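Local coordinates for dipicolinate synthase, B chain (Bacillus cereus, PDB 3MCU), which probably works together with a partner subunit to convert dihydrodipicolinate to dipicolinate during sporulation, using NADP, at residues Lys6-Gly11 against Glu32-Arg37. Numbering follows the deposited sequence.
Sequences KRIGFG and EGAEVR
Ala34 touches Ile8 just after the chain leaves helix 23-31 through a Schellman motif at Gly33. Its CB meets the tip of the isoleucine, CD1, at 3.8 Å. Glu35 then starts the strand. Its N donates to Lys6 O (2.8 Å), and its O accepts a nearly straight bond from Ile8 N (2.7 Å, 177° at the hydrogen). The Glu35 side chain runs alongside that of Arg7, pointing the same way. Both chains leave the backbone with CG anti to N (chi1 177° in Glu35), which lays them next to each other on one face of the sheet. Arg7 NE donates to Glu35 OE1 at 2.9 Å, with the oxygen in the guanidinium plane. Pro84 O holds Arg7 NH2.

Val36 points to the other face, where helix 23-31 packs. Its CG1 lies 4.2 Å from Phe10 CB, and both side chains touch Leu26. Arg37 N donates to Ile8 O, and Arg37 O accepts from Phe10 N (3.0 Å). The Arg37 side chain folds back, bent at chi2 and chi3. Its NH1 reaches Glu35 OE1 at 2.9 Å, from the opposite side of the carboxylate plane to Arg7 NE. Phe67 makes a cation-pi contact with Arg37.

These parallel strands belong to a right-handed beta-alpha-beta unit of the flavoprotein-family domain. One carboxylate oxygen thus takes a bond from each of two arginines. This salt-bridge network ties the two strands together and would be expected to favour an ionised Glu35.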
ATOM      1  N   LYS D   6     -16.478 -11.104 -31.163  1.00 32.41           N
ATOM      2  CA  LYS D   6     -15.536 -10.411 -30.267  1.00 30.32           C
ATOM      3  C   LYS D   6     -14.126 -10.945 -30.467  1.00 27.23           C
ATOM      4  O   LYS D   6     -13.947 -12.125 -30.732  1.00 28.71           O
ATOM      5  CB  LYS D   6     -15.936 -10.599 -28.805  1.00 27.58           C
ATOM      6  CG  LYS D   6     -17.264 -10.030 -28.427  1.00 28.05           C
ATOM      7  CD  LYS D   6     -17.312  -8.533 -28.659  1.00 32.53           C
ATOM      8  CE  LYS D   6     -18.738  -8.001 -28.494  1.00 38.08           C
ATOM      9  NZ  LYS D   6     -18.786  -6.521 -28.675  1.00 48.34           N
ATOM     10  N   ARG D   7     -13.123 -10.086 -30.340  1.00 24.31           N
ATOM     11  CA  ARG D   7     -11.742 -10.553 -30.342  1.00 25.57           C
ATOM     12  C   ARG D   7     -11.264 -10.754 -28.895  1.00 24.70           C
ATOM     13  O   ARG D   7     -11.140  -9.804 -28.120  1.00 23.85           O
ATOM     14  CB  ARG D   7     -10.828  -9.595 -31.127  1.00 26.93           C
ATOM     15  CG  ARG D   7      -9.354 -10.022 -31.177  1.00 26.78           C
ATOM     16  CD  ARG D   7      -8.477  -8.960 -31.883  1.00 26.92           C
ATOM     17  NE  ARG D   7      -8.835  -8.806 -33.291  1.00 29.07           N
ATOM     18  CZ  ARG D   7      -9.115  -7.644 -33.880  1.00 31.50           C
ATOM     19  NH1 ARG D   7      -9.428  -7.619 -35.165  1.00 30.45           N
ATOM     20  NH2 ARG D   7      -9.087  -6.508 -33.189  1.00 28.21           N
ATOM     21  N   ILE D   8     -11.012 -12.003 -28.532  1.00 24.36           N
ATOM     22  CA  ILE D   8     -10.762 -12.350 -27.146  1.00 23.76           C
ATOM     23  C   ILE D   8      -9.392 -12.982 -26.968  1.00 25.92           C
ATOM     24  O   ILE D   8      -9.069 -14.009 -27.588  1.00 28.84           O
ATOM     25  CB  ILE D   8     -11.863 -13.287 -26.614  1.00 26.79           C
ATOM     26  CG1 ILE D   8     -13.207 -12.573 -26.664  1.00 28.20           C
ATOM     27  CG2 ILE D   8     -11.564 -13.759 -25.182  1.00 25.03           C
ATOM     28  CD1 ILE D   8     -14.349 -13.468 -26.323  1.00 33.17           C
ATOM     29  N   GLY D   9      -8.585 -12.362 -26.119  1.00 24.68           N
ATOM     30  CA  GLY D   9      -7.274 -12.884 -25.796  1.00 23.30           C
ATOM     31  C   GLY D   9      -7.448 -13.935 -24.717  1.00 25.50           C
ATOM     32  O   GLY D   9      -8.306 -13.811 -23.843  1.00 23.23           O
ATOM     33  N   PHE D  10      -6.650 -14.983 -24.791  1.00 24.66           N
ATOM     34  CA  PHE D  10      -6.705 -16.025 -23.792  1.00 28.11           C
ATOM     35  C   PHE D  10      -5.283 -16.379 -23.392  1.00 28.06           C
ATOM     36  O   PHE D  10      -4.526 -16.986 -24.166  1.00 27.91           O
ATOM     37  CB  PHE D  10      -7.457 -17.257 -24.313  1.00 30.27           C
ATOM     38  CG  PHE D  10      -8.027 -18.114 -23.222  1.00 30.92           C
ATOM     39  CD1 PHE D  10      -9.393 -18.176 -23.013  1.00 36.10           C
ATOM     40  CD2 PHE D  10      -7.197 -18.840 -22.390  1.00 32.07           C
ATOM     41  CE1 PHE D  10      -9.920 -18.959 -21.993  1.00 34.08           C
ATOM     42  CE2 PHE D  10      -7.718 -19.622 -21.374  1.00 36.95           C
ATOM     43  CZ  PHE D  10      -9.080 -19.677 -21.177  1.00 37.38           C
ATOM     44  N   GLY D  11      -4.916 -15.956 -22.188  1.00 25.21           N
ATOM     45  CA  GLY D  11      -3.577 -16.179 -21.677  1.00 29.15           C
ATOM     46  C   GLY D  11      -3.624 -17.180 -20.548  1.00 31.16           C
ATOM     47  O   GLY D  11      -4.655 -17.350 -19.892  1.00 30.48           O
ATOM     48  N   GLU D  32     -18.744 -20.323 -29.978  1.00 44.26           N
ATOM     49  CA  GLU D  32     -19.608 -19.172 -29.729  1.00 44.31           C
ATOM     50  C   GLU D  32     -19.431 -18.027 -30.744  1.00 40.38           C
ATOM     51  O   GLU D  32     -20.126 -17.017 -30.664  1.00 38.53           O
ATOM     52  CB  GLU D  32     -19.343 -18.641 -28.319  1.00 46.62           C
ATOM     53  CG  GLU D  32     -20.570 -18.134 -27.603  1.00 48.80           C
ATOM     54  CD  GLU D  32     -21.412 -19.262 -27.072  1.00 55.38           C
ATOM     55  OE1 GLU D  32     -22.283 -19.753 -27.824  1.00 59.79           O
ATOM     56  OE2 GLU D  32     -21.197 -19.663 -25.904  1.00 59.89           O
ATOM     57  N   GLY D  33     -18.492 -18.173 -31.673  1.00 37.91           N
ATOM     58  CA  GLY D  33     -18.259 -17.157 -32.691  1.00 38.51           C
ATOM     59  C   GLY D  33     -17.133 -16.163 -32.407  1.00 38.84           C
ATOM     60  O   GLY D  33     -16.856 -15.259 -33.203  1.00 35.85           O
ATOM     61  N   ALA D  34     -16.465 -16.315 -31.273  1.00 37.16           N
ATOM     62  CA  ALA D  34     -15.408 -15.372 -30.935  1.00 33.90           C
ATOM     63  C   ALA D  34     -14.140 -15.656 -31.728  1.00 32.79           C
ATOM     64  O   ALA D  34     -13.882 -16.779 -32.135  1.00 35.23           O
ATOM     65  CB  ALA D  34     -15.129 -15.404 -29.451  1.00 30.66           C
ATOM     66  N   GLU D  35     -13.357 -14.616 -31.956  1.00 32.24           N
ATOM     67  CA  GLU D  35     -12.016 -14.773 -32.485  1.00 32.16           C
ATOM     68  C   GLU D  35     -11.067 -14.853 -31.286  1.00 32.06           C
ATOM     69  O   GLU D  35     -10.978 -13.919 -30.491  1.00 30.86           O
ATOM     70  CB  GLU D  35     -11.695 -13.578 -33.383  1.00 30.55           C
ATOM     71  CG  GLU D  35     -10.301 -13.554 -33.967  1.00 34.03           C
ATOM     72  CD  GLU D  35     -10.005 -12.234 -34.683  1.00 34.75           C
ATOM     73  OE1 GLU D  35      -9.096 -11.496 -34.244  1.00 31.09           O
ATOM     74  OE2 GLU D  35     -10.701 -11.931 -35.673  1.00 36.16           O
ATOM     75  N   VAL D  36     -10.368 -15.972 -31.151  1.00 31.95           N
ATOM     76  CA  VAL D  36      -9.536 -16.221 -29.975  1.00 32.02           C
ATOM     77  C   VAL D  36      -8.031 -16.126 -30.244  1.00 32.52           C
ATOM     78  O   VAL D  36      -7.511 -16.879 -31.062  1.00 34.95           O
ATOM     79  CB  VAL D  36      -9.850 -17.610 -29.415  1.00 32.65           C
ATOM     80  CG1 VAL D  36      -9.057 -17.885 -28.144  1.00 33.98           C
ATOM     81  CG2 VAL D  36     -11.323 -17.716 -29.153  1.00 35.03           C
ATOM     82  N   ARG D  37      -7.337 -15.203 -29.562  1.00 29.26           N
ATOM     83  CA  ARG D  37      -5.883 -15.078 -29.701  1.00 29.82           C
ATOM     84  C   ARG D  37      -5.167 -15.608 -28.467  1.00 29.73           C
ATOM     85  O   ARG D  37      -5.185 -14.970 -27.411  1.00 28.91           O
ATOM     86  CB  ARG D  37      -5.436 -13.623 -29.947  1.00 30.57           C
ATOM     87  CG  ARG D  37      -6.457 -12.693 -30.589  1.00 32.47           C
ATOM     88  CD  ARG D  37      -6.522 -12.742 -32.119  1.00 35.23           C
ATOM     89  NE  ARG D  37      -5.269 -12.389 -32.784  1.00 39.80           N
ATOM     90  CZ  ARG D  37      -5.167 -11.801 -33.977  1.00 32.37           C
ATOM     91  NH1 ARG D  37      -6.243 -11.438 -34.666  1.00 30.77           N
ATOM     92  NH2 ARG D  37      -3.967 -11.569 -34.478  1.00 32.90           N
TER